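Local coordinates for protein CG8862 (Drosophila melanogaster, PDB 3ISM) that probably cleaves DNA and RNA as a magnesium-dependent mitochondrial endonuclease of the DNA/RNA non-specific family, known as endonuclease G, at residues Ala67-Asp78 / His111-Ser122; Val186-Ile194 / Met205-Gln213. One frame throughout, in Å; residues are numbered along the deposited sequence. Where two conformers were deposited one is given.

Contact 1: Ala67-Asp78 / His111-Ser122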
loop_
_atom_site.group_PDB
_atom_site.type_symbol
_atom_site.label_atom_id
_atom_site.label_comp_id
_atom_site.label_asym_id
_atom_site.label_seq_id
_atom_site.Cartn_x
_atom_site.Cartn_y
_atom_site.Cartn_z
ATOM N N ALA B 67 -22.238 25.543 -21.859
ATOM C CA ALA B 67 -21.226 26.396 -21.236
ATOM C C ALA B 67 -20.008 25.612 -20.738
ATOM O O ALA B 67 -19.071 26.192 -20.185
ATOM C CB ALA B 67 -21.842 27.224 -20.099
ATOM N N VAL B 68 -20.026 24.296 -20.922
ATOM C CA VAL B 68 -18.878 23.464 -20.561
ATOM C C VAL B 68 -18.259 22.836 -21.810
ATOM O O VAL B 68 -18.851 21.957 -22.436
ATOM C CB VAL B 68 -19.237 22.380 -19.512
ATOM C CG1 VAL B 68 -18.030 21.492 -19.236
ATOM C CG2 VAL B 68 -19.721 23.020 -18.217
ATOM N N ASP B 69 -17.073 23.314 -22.170
ATOM C CA ASP B 69 -16.328 22.785 -23.303
ATOM C C ASP B 69 -15.153 21.973 -22.771
ATOM O O ASP B 69 -14.148 22.540 -22.320
ATOM C CB ASP B 69 -15.832 23.930 -24.200
ATOM C CG ASP B 69 -15.329 23.446 -25.566
ATOM O OD1 ASP B 69 -15.280 22.214 -25.807
ATOM O OD2 ASP B 69 -14.984 24.314 -26.405
ATOM N N ARG B 70 -15.288 20.648 -22.833
ATOM C CA ARG B 70 -14.263 19.737 -22.342
ATOM C C ARG B 70 -12.973 19.814 -23.164
ATOM O O ARG B 70 -11.908 19.385 -22.697
ATOM C CB ARG B 70 -14.784 18.291 -22.261
ATOM C CG ARG B 70 -14.105 17.481 -21.150
ATOM C CD ARG B 70 -14.477 15.996 -21.145
ATOM N NE ARG B 70 -13.772 15.224 -22.168
ATOM C CZ ARG B 70 -14.377 14.554 -23.152
ATOM N NH1 ARG B 70 -15.698 14.550 -23.243
ATOM N NH2 ARG B 70 -13.664 13.881 -24.044
ATOM N N SER B 71 -13.069 20.395 -24.361
ATOM C CA SER B 71 -11.925 20.526 -25.264
ATOM C C SER B 71 -10.936 21.590 -24.784
ATOM O O SER B 71 -9.790 21.641 -25.249
ATOM C CB SER B 71 -12.392 20.831 -26.698
ATOM O OG SER B 71 -12.699 22.211 -26.880
ATOM N N LYS B 72 -11.375 22.436 -23.852
ATOM C CA LYS B 72 -10.491 23.450 -23.270
ATOM C C LYS B 72 -9.668 22.887 -22.116
ATOM O O LYS B 72 -8.841 23.597 -21.545
ATOM C CB LYS B 72 -11.279 24.691 -22.817
ATOM C CG LYS B 72 -12.162 25.327 -23.916
ATOM C CD LYS B 72 -12.088 26.848 -23.875
ATOM C CE LYS B 72 -13.141 27.507 -24.757
ATOM N NZ LYS B 72 -14.334 27.975 -23.989
ATOM N N CYS B 73 -9.886 21.609 -21.790
ATOM C CA CYS B 73 -9.252 20.963 -20.634
ATOM C C CYS B 73 -8.063 20.081 -20.982
ATOM O O CYS B 73 -8.160 19.212 -21.853
ATOM C CB CYS B 73 -10.261 20.086 -19.913
ATOM S SG CYS B 73 -11.783 20.881 -19.507
ATOM N N ASP B 74 -6.966 20.272 -20.253
ATOM C CA ASP B 74 -5.752 19.486 -20.457
ATOM C C ASP B 74 -5.259 18.868 -19.152
ATOM O O ASP B 74 -5.483 19.414 -18.066
ATOM C CB ASP B 74 -4.642 20.344 -21.067
ATOM C CG ASP B 74 -5.058 20.994 -22.371
ATOM O OD1 ASP B 74 -5.372 20.255 -23.338
ATOM O OD2 ASP B 74 -5.066 22.247 -22.425
ATOM N N PHE B 75 -4.580 17.734 -19.279
ATOM C CA PHE B 75 -4.009 17.026 -18.148
ATOM C C PHE B 75 -2.810 17.820 -17.629
ATOM O O PHE B 75 -1.904 18.161 -18.391
ATOM C CB PHE B 75 -3.588 15.619 -18.570
ATOM C CG PHE B 75 -4.734 14.744 -19.035
ATOM C CD1 PHE B 75 -5.508 14.052 -18.121
ATOM C CD2 PHE B 75 -5.018 14.603 -20.382
ATOM C CE1 PHE B 75 -6.550 13.240 -18.537
ATOM C CE2 PHE B 75 -6.060 13.795 -20.808
ATOM C CZ PHE B 75 -6.828 13.110 -19.883
ATOM N N LYS B 76 -2.823 18.138 -16.341
ATOM C CA LYS B 76 -1.812 19.028 -15.768
ATOM C C LYS B 76 -1.405 18.600 -14.375
ATOM O O LYS B 76 -2.230 18.047 -13.630
ATOM C CB LYS B 76 -2.319 20.472 -15.753
ATOM C CG LYS B 76 -3.622 20.704 -14.994
ATOM C CD LYS B 76 -4.490 21.762 -15.708
ATOM C CE LYS B 76 -5.889 21.920 -15.060
ATOM N NZ LYS B 76 -6.420 20.654 -14.469
ATOM N N GLN B 77 -0.138 18.849 -14.026
ATOM C CA GLN B 77 0.374 18.572 -12.675
ATOM C C GLN B 77 -0.387 19.382 -11.624
ATOM O O GLN B 77 -0.805 20.514 -11.878
ATOM C CB GLN B 77 1.884 18.857 -12.571
ATOM C CG GLN B 77 2.254 20.355 -12.574
ATOM C CD GLN B 77 3.706 20.634 -12.194
ATOM O OE1 GLN B 77 4.350 19.839 -11.511
ATOM N NE2 GLN B 77 4.215 21.788 -12.617
ATOM N N ASP B 78 -0.573 18.785 -10.460
ATOM C CA ASP B 78 -1.215 19.448 -9.324
ATOM C C ASP B 78 -0.145 20.076 -8.409
ATOM O O ASP B 78 0.574 19.365 -7.688
ATOM C CB ASP B 78 -2.067 18.435 -8.548
ATOM C CG ASP B 78 -2.868 19.081 -7.424
ATOM O OD1 ASP B 78 -2.603 20.254 -7.076
ATOM O OD2 ASP B 78 -3.774 18.405 -6.895
ATOM N N HIS B 111 -20.177 24.071 -14.249
ATOM C CA HIS B 111 -19.320 25.170 -14.683
ATOM C C HIS B 111 -18.029 24.631 -15.282
ATOM O O HIS B 111 -17.571 23.551 -14.904
ATOM C CB HIS B 111 -18.995 26.095 -13.506
ATOM C CG HIS B 111 -18.480 27.439 -13.922
ATOM N ND1 HIS B 111 -17.136 27.702 -14.095
ATOM C CD2 HIS B 111 -19.131 28.594 -14.209
ATOM C CE1 HIS B 111 -16.981 28.962 -14.464
ATOM N NE2 HIS B 111 -18.175 29.524 -14.544
ATOM N N GLN B 112 -17.455 25.391 -16.213
ATOM C CA GLN B 112 -16.182 25.060 -16.855
ATOM C C GLN B 112 -15.103 24.633 -15.859
ATOM O O GLN B 112 -14.483 23.585 -16.029
ATOM C CB GLN B 112 -15.679 26.251 -17.686
ATOM C CG GLN B 112 -14.400 25.970 -18.464
ATOM C CD GLN B 112 -14.588 24.872 -19.484
ATOM O OE1 GLN B 112 -15.555 24.879 -20.233
ATOM N NE2 GLN B 112 -13.675 23.918 -19.509
ATOM N N LYS B 113 -14.906 25.436 -14.816
ATOM C CA LYS B 113 -13.862 25.181 -13.814
ATOM C C LYS B 113 -14.061 23.882 -13.019
ATOM O O LYS B 113 -13.086 23.225 -12.630
ATOM C CB LYS B 113 -13.708 26.395 -12.886
ATOM C CG LYS B 113 -12.728 26.182 -11.748
ATOM C CD LYS B 113 -11.805 27.365 -11.523
ATOM C CE LYS B 113 -10.537 26.887 -10.785
ATOM N NZ LYS B 113 -9.632 28.029 -10.407
ATOM N N HIS B 114 -15.319 23.505 -12.802
ATOM C CA HIS B 114 -15.653 22.249 -12.122
ATOM C C HIS B 114 -15.088 21.069 -12.903
ATOM O O HIS B 114 -14.553 20.128 -12.321
ATOM C CB HIS B 114 -17.175 22.094 -11.994
ATOM C CG HIS B 114 -17.800 23.007 -10.985
ATOM N ND1 HIS B 114 -19.122 22.907 -10.614
ATOM C CD2 HIS B 114 -17.287 24.031 -10.264
ATOM C CE1 HIS B 114 -19.402 23.837 -9.721
ATOM N NE2 HIS B 114 -18.302 24.526 -9.484
ATOM N N CYS B 115 -15.235 21.151 -14.225
ATOM C CA CYS B 115 -14.747 20.164 -15.177
ATOM C C CYS B 115 -13.221 20.240 -15.299
ATOM O O CYS B 115 -12.539 19.209 -15.248
ATOM C CB CYS B 115 -15.410 20.407 -16.542
ATOM S SG CYS B 115 -15.062 19.141 -17.787
ATOM N N ASP B 116 -12.701 21.465 -15.451
ATOM C CA ASP B 116 -11.251 21.723 -15.506
ATOM C C ASP B 116 -10.511 21.036 -14.372
ATOM O O ASP B 116 -9.457 20.422 -14.573
ATOM C CB ASP B 116 -10.955 23.228 -15.429
ATOM C CG ASP B 116 -11.178 23.945 -16.746
ATOM O OD1 ASP B 116 -11.122 23.286 -17.801
ATOM O OD2 ASP B 116 -11.396 25.178 -16.729
ATOM N N GLU B 117 -11.063 21.157 -13.169
ATOM C CA GLU B 117 -10.435 20.596 -11.980
ATOM C C GLU B 117 -10.334 19.055 -11.965
ATOM O O GLU B 117 -9.536 18.497 -11.207
ATOM C CB GLU B 117 -11.141 21.104 -10.714
ATOM C CG GLU B 117 -10.914 22.591 -10.374
ATOM C CD GLU B 117 -11.970 23.124 -9.400
ATOM O OE1 GLU B 117 -12.713 22.302 -8.819
ATOM O OE2 GLU B 117 -12.084 24.359 -9.226
ATOM N N THR B 118 -11.125 18.358 -12.780
ATOM C CA THR B 118 -10.981 16.897 -12.870
ATOM C C THR B 118 -9.753 16.503 -13.693
ATOM O O THR B 118 -9.352 15.340 -13.702
ATOM C CB THR B 118 -12.235 16.205 -13.464
ATOM O OG1 THR B 118 -12.380 16.561 -14.851
ATOM C CG2 THR B 118 -13.492 16.625 -12.705
ATOM N N PHE B 119 -9.138 17.464 -14.374
ATOM C CA PHE B 119 -7.955 17.159 -15.186
ATOM C C PHE B 119 -6.592 17.286 -14.478
ATOM O O PHE B 119 -5.544 17.092 -15.104
ATOM C CB PHE B 119 -7.989 17.929 -16.508
ATOM C CG PHE B 119 -8.957 17.353 -17.512
ATOM C CD1 PHE B 119 -8.499 16.565 -18.563
ATOM C CD2 PHE B 119 -10.329 17.588 -17.399
ATOM C CE1 PHE B 119 -9.390 16.027 -19.493
ATOM C CE2 PHE B 119 -11.233 17.054 -18.334
ATOM C CZ PHE B 119 -10.760 16.273 -19.382
ATOM N N TYR B 120 -6.601 17.580 -13.176
ATOM C CA TYR B 120 -5.362 17.519 -12.407
ATOM C C TYR B 120 -4.901 16.079 -12.369
ATOM O O TYR B 120 -5.713 15.173 -12.133
ATOM C CB TYR B 120 -5.542 18.035 -10.981
ATOM C CG TYR B 120 -5.629 19.531 -10.883
ATOM C CD1 TYR B 120 -4.535 20.331 -11.188
ATOM C CD2 TYR B 120 -6.815 20.152 -10.484
ATOM C CE1 TYR B 120 -4.616 21.723 -11.106
ATOM C CE2 TYR B 120 -6.905 21.535 -10.387
ATOM C CZ TYR B 120 -5.800 22.313 -10.695
ATOM O OH TYR B 120 -5.882 23.689 -10.608
ATOM N N LEU B 121 -3.605 15.866 -12.596
ATOM C CA LEU B 121 -3.030 14.529 -12.538
ATOM C C LEU B 121 -3.177 13.836 -11.178
ATOM O O LEU B 121 -3.021 12.622 -11.091
ATOM C CB LEU B 121 -1.557 14.550 -12.954
ATOM C CG LEU B 121 -1.377 14.883 -14.436
ATOM C CD1 LEU B 121 0.073 15.229 -14.727
ATOM C CD2 LEU B 121 -1.863 13.717 -15.311
ATOM N N SER B 122 -3.468 14.600 -10.125
ATOM C CA SER B 122 -3.764 13.990 -8.833
ATOM C C SER B 122 -5.111 13.271 -8.808
ATOM O O SER B 122 -5.365 12.487 -7.898
ATOM C CB SER B 122 -3.688 15.013 -7.706
ATOM O OG SER B 122 -4.530 16.104 -7.964
#

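Contact 2: Val186-Ile194 / Met205-Gln213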
loop_
_atom_site.group_PDB
_atom_site.type_symbol
_atom_site.label_atom_id
_atom_site.label_comp_id
_atom_site.label_asym_id
_atom_site.label_seq_id
_atom_site.Cartn_x
_atom_site.Cartn_y
_atom_site.Cartn_z
ATOM N N VAL B 186 0.170 1.306 -10.852
ATOM C CA VAL B 186 -0.896 0.828 -11.725
ATOM C C VAL B 186 -1.785 -0.120 -10.917
ATOM O O VAL B 186 -1.416 -1.274 -10.648
ATOM C CB VAL B 186 -0.367 0.124 -12.992
ATOM C CG1 VAL B 186 -1.547 -0.316 -13.875
ATOM C CG2 VAL B 186 0.612 1.048 -13.796
ATOM N N PRO B 187 -2.953 0.373 -10.503
ATOM C CA PRO B 187 -3.869 -0.441 -9.696
ATOM C C PRO B 187 -4.341 -1.706 -10.418
ATOM O O PRO B 187 -4.438 -1.725 -11.651
ATOM C CB PRO B 187 -5.030 0.525 -9.420
ATOM C CG PRO B 187 -4.390 1.926 -9.547
ATOM C CD PRO B 187 -3.471 1.740 -10.720
ATOM N N THR B 188 -4.610 -2.761 -9.655
ATOM C CA THR B 188 -5.050 -4.034 -10.230
ATOM C C THR B 188 -6.543 -3.935 -10.608
ATOM O O THR B 188 -6.996 -4.589 -11.530
ATOM C CB THR B 188 -4.842 -5.224 -9.236
ATOM O OG1 THR B 188 -5.738 -5.093 -8.111
ATOM C CG2 THR B 188 -3.408 -5.263 -8.746
ATOM N N HIS B 189 -7.282 -3.114 -9.863
ATOM C CA HIS B 189 -8.753 -3.021 -9.964
ATOM C C HIS B 189 -9.178 -1.616 -9.538
ATOM O O HIS B 189 -8.408 -0.897 -8.912
ATOM C CB HIS B 189 -9.453 -4.016 -9.016
ATOM C CG HIS B 189 -9.203 -5.467 -9.315
ATOM N ND1 HIS B 189 -8.011 -6.096 -9.017
ATOM C CD2 HIS B 189 -10.021 -6.432 -9.803
ATOM C CE1 HIS B 189 -8.087 -7.372 -9.356
ATOM N NE2 HIS B 189 -9.297 -7.602 -9.838
ATOM N N PHE B 190 -10.417 -1.247 -9.860
ATOM C CA PHE B 190 -11.032 -0.028 -9.349
ATOM C C PHE B 190 -12.440 -0.338 -8.840
ATOM O O PHE B 190 -13.048 -1.285 -9.277
ATOM C CB PHE B 190 -11.096 1.043 -10.444
ATOM C CG PHE B 190 -9.752 1.512 -10.921
ATOM C CD1 PHE B 190 -9.103 2.563 -10.281
ATOM C CD2 PHE B 190 -9.141 0.915 -12.025
ATOM C CE1 PHE B 190 -7.847 2.994 -10.715
ATOM C CE2 PHE B 190 -7.891 1.346 -12.476
ATOM C CZ PHE B 190 -7.239 2.386 -11.815
ATOM N N TYR B 191 -12.960 0.462 -7.920
ATOM C CA TYR B 191 -14.325 0.256 -7.422
ATOM C C TYR B 191 -15.132 1.532 -7.565
ATOM O O TYR B 191 -14.567 2.618 -7.656
ATOM C CB TYR B 191 -14.342 -0.147 -5.931
ATOM C CG TYR B 191 -13.700 0.881 -5.030
ATOM C CD1 TYR B 191 -14.378 2.043 -4.644
ATOM C CD2 TYR B 191 -12.402 0.700 -4.578
ATOM C CE1 TYR B 191 -13.766 3.000 -3.855
ATOM C CE2 TYR B 191 -11.784 1.632 -3.776
ATOM C CZ TYR B 191 -12.465 2.775 -3.427
ATOM O OH TYR B 191 -11.828 3.683 -2.642
ATOM N N LYS B 192 -16.453 1.381 -7.544
ATOM C CA LYS B 192 -17.371 2.480 -7.271
ATOM C C LYS B 192 -18.367 1.974 -6.251
ATOM O O LYS B 192 -18.963 0.915 -6.431
ATOM C CB LYS B 192 -18.111 2.941 -8.529
ATOM C CG LYS B 192 -17.259 3.805 -9.461
ATOM C CD LYS B 192 -18.118 4.377 -10.582
ATOM C CE LYS B 192 -17.291 5.164 -11.612
ATOM N NZ LYS B 192 -16.758 6.432 -11.045
ATOM N N VAL B 193 -18.535 2.728 -5.175
ATOM C CA VAL B 193 -19.533 2.406 -4.173
ATOM C C VAL B 193 -20.497 3.582 -4.129
ATOM O O VAL B 193 -20.079 4.718 -3.949
ATOM C CB VAL B 193 -18.897 2.088 -2.777
ATOM C CG1 VAL B 193 -19.996 1.774 -1.746
ATOM C CG2 VAL B 193 -17.935 0.901 -2.883
ATOM N N ILE B 194 -21.787 3.285 -4.304
ATOM C CA ILE B 194 -22.802 4.267 -4.692
ATOM C C ILE B 194 -24.047 4.191 -3.790
ATOM O O ILE B 194 -24.538 3.102 -3.500
ATOM C CB ILE B 194 -23.264 3.979 -6.155
ATOM C CG1 ILE B 194 -22.067 3.879 -7.120
ATOM C CG2 ILE B 194 -24.288 4.994 -6.630
ATOM C CD1 ILE B 194 -22.249 2.816 -8.204
ATOM N N MET B 205 -28.039 1.125 -2.196
ATOM C CA MET B 205 -26.595 1.044 -2.464
ATOM C C MET B 205 -26.240 0.114 -3.623
ATOM O O MET B 205 -26.841 -0.944 -3.783
ATOM C CB MET B 205 -25.847 0.614 -1.208
ATOM C CG MET B 205 -24.352 0.494 -1.391
ATOM S SD MET B 205 -23.527 0.099 0.136
ATOM C CE MET B 205 -23.519 1.686 0.960
ATOM N N GLU B 206 -25.267 0.526 -4.425
ATOM C CA GLU B 206 -24.657 -0.334 -5.440
ATOM C C GLU B 206 -23.148 -0.291 -5.252
ATOM O O GLU B 206 -22.596 0.729 -4.863
ATOM C CB GLU B 206 -25.002 0.148 -6.869
ATOM C CG GLU B 206 -26.478 0.127 -7.213
ATOM C CD GLU B 206 -26.771 0.446 -8.677
ATOM O OE1 GLU B 206 -25.832 0.674 -9.476
ATOM O OE2 GLU B 206 -27.959 0.481 -9.029
ATOM N N SER B 207 -22.473 -1.405 -5.516
ATOM C CA SER B 207 -21.012 -1.397 -5.498
ATOM C C SER B 207 -20.433 -2.363 -6.513
ATOM O O SER B 207 -20.914 -3.493 -6.657
ATOM C CB SER B 207 -20.455 -1.676 -4.094
ATOM O OG SER B 207 -20.991 -2.859 -3.558
ATOM N N TYR B 208 -19.390 -1.900 -7.198
ATOM C CA TYR B 208 -18.782 -2.602 -8.319
ATOM C C TYR B 208 -17.278 -2.640 -8.114
ATOM O O TYR B 208 -16.708 -1.698 -7.574
ATOM C CB TYR B 208 -19.060 -1.861 -9.632
ATOM C CG TYR B 208 -20.522 -1.691 -9.959
ATOM C CD1 TYR B 208 -21.153 -2.543 -10.860
ATOM C CD2 TYR B 208 -21.275 -0.667 -9.374
ATOM C CE1 TYR B 208 -22.494 -2.390 -11.161
ATOM C CE2 TYR B 208 -22.611 -0.509 -9.665
ATOM C CZ TYR B 208 -23.213 -1.367 -10.562
ATOM O OH TYR B 208 -24.540 -1.222 -10.835
ATOM N N VAL B 209 -16.649 -3.729 -8.551
ATOM C CA VAL B 209 -15.192 -3.817 -8.639
ATOM C C VAL B 209 -14.854 -4.326 -10.045
ATOM O O VAL B 209 -15.302 -5.405 -10.447
ATOM C CB VAL B 209 -14.612 -4.764 -7.562
ATOM C CG1 VAL B 209 -13.162 -5.185 -7.886
ATOM C CG2 VAL B 209 -14.695 -4.115 -6.184
ATOM N N MET B 210 -14.081 -3.545 -10.801
ATOM C CA MET B 210 -13.720 -3.970 -12.158
ATOM C C MET B 210 -12.214 -4.056 -12.270
ATOM O O MET B 210 -11.533 -3.194 -11.757
ATOM C CB MET B 210 -14.277 -2.998 -13.199
ATOM C CG MET B 210 -15.803 -2.912 -13.207
ATOM S SD MET B 210 -16.419 -1.654 -14.339
ATOM C CE MET B 210 -15.872 -2.256 -15.924
ATOM N N PRO B 211 -11.695 -5.102 -12.934
ATOM C CA PRO B 211 -10.247 -5.241 -13.043
ATOM C C PRO B 211 -9.686 -4.237 -14.057
ATOM O O PRO B 211 -10.339 -3.926 -15.065
ATOM C CB PRO B 211 -10.070 -6.689 -13.519
ATOM C CG PRO B 211 -11.330 -6.957 -14.350
ATOM C CD PRO B 211 -12.421 -6.186 -13.638
ATOM N N ASN B 212 -8.492 -3.735 -13.774
ATOM C CA ASN B 212 -7.807 -2.799 -14.643
ATOM C C ASN B 212 -7.165 -3.570 -15.804
ATOM O O ASN B 212 -5.945 -3.725 -15.877
ATOM C CB ASN B 212 -6.765 -2.012 -13.830
ATOM C CG ASN B 212 -6.164 -0.829 -14.591
ATOM O OD1 ASN B 212 -6.636 -0.468 -15.665
ATOM N ND2 ASN B 212 -5.121 -0.201 -14.005
ATOM N N GLN B 213 -8.004 -4.058 -16.712
ATOM C CA GLN B 213 -7.529 -4.828 -17.856
ATOM C C GLN B 213 -8.517 -4.677 -18.995
ATOM O O GLN B 213 -9.604 -4.140 -18.797
ATOM C CB GLN B 213 -7.379 -6.312 -17.484
ATOM C CG GLN B 213 -8.682 -6.983 -17.123
ATOM C CD GLN B 213 -8.492 -8.233 -16.287
ATOM O OE1 GLN B 213 -7.564 -8.321 -15.465
ATOM N NE2 GLN B 213 -9.391 -9.197 -16.469
#

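Contact 1: Ala67-Asp78 / His111-Ser122
F119 lies between C73 and F75, pinning the loop that follows helix 59-62 onto helix 112-116 and the residues up to L121, beside the His-Me finger site. Packing is dense here. CB of C73 sits over one face of the F119 ring, 3.6 Å from its centroid, while F119 turns its edge to the face of F75 in a T-shaped pair (planes at 57°). The F119 ring also meets H101, the predicted proton acceptor, edge to face. A single bridge joins the backbones of K76 and Y120, K76 N bonding to F119 O and L121 N to K76 O.

Toward A67 and H111 the contact thins and turns polar. The amide of Q112 takes D69 N in its carbonyl plane (OE1 to N, 2.9 Å) and gives NE2 to D69 O from above that carbonyl. R70 lays CG against C115 SG and F119 CZ, its guanidinium nearly coplanar with that ring and bonded to D336 and Y331 of the inhibitor chain, CG4930.

K76 starts between its backbone N and carbonyl carbon (chi1 58°) and bends at chi2 and again at chi4, bringing NZ 3.0 Å from D116 O and, as a cation-pi contact, 3.8 Å from the Y120 ring centroid.

Contact 2: Val186-Ile194 / Met205-Gln213
F190 and M210 exchange two backbone hydrogen bonds, and the same two-way pairing recurs at K192 with Y208 and at I194 with E206. The intervening pairs, H189 with P211, Y191 with V209 and V193 with S207, are non-hydrogen-bonded; there CA-H...O contacts add to the ladder, such as Y191 CA to Y208 O at 3.1 Å. Beyond the regular strands, N212 N still donates to T188 O (2.8 Å).

Side-chain hydrogen bonds extend this pairing. N212, with CG anti to its backbone N (chi1 -170°), directs ND2 to P187 O at 2.9 Å, the acceptor lying in the amide plane. P126 O takes ND2 as well and V128 N donates to OD1, so this end of the pair is fastened to strand 124-127 and the residues after it. The same amide receives the CE2 edge of the F190 ring, the planes 67° apart. Within strand 205-211, Y208 OH donates to E206 OE1 (2.7 Å), meeting it from above the carboxylate plane; H143 NE2 bonds to that same oxygen.

Together the strands form an antiparallel beta hairpin, the axes of 189-194 and 205-211 coming within 4.6 Å, inside the large mixed sheet of the nuclease, between strand 153-161 and strand 250-251. T188 and H189 make a classic bulge opposite L161 on the neighbouring strand.

Apolar packing divides between the two faces. On the face bearing H189, Y191 and V193, the CD2 corner of the H189 ring meets P211 CB at 3.7 Å, Y191 CB touches V209 CG2, and V193 CG2 lies against S207 CB; helix 228-235 packs over Y191 and V209. On the other face, I194 CD1 abuts the edge of the Y208 ring at CE2 (3.6 Å).

In the fold
Contact 1 is complete in sequence before contact 2 begins, and both belong to the nuclease fold. Their centres lie 23 Å apart and their nearest atoms about 10 Å. Contact 1 is peripheral, a loop against a short helix, whereas contact 2 is a buried contact within the large sheet. The strand pair 98-101 and 124-127 touches both: the first strand meets F75 and L121, the second F190 and N212. Each contact also lies near the metal site, the bound magnesium ion being about 8 Å from the side chain of F75 and about 9 Å from that of K192. Within the complex, CG4930 reaches contact 1 alone.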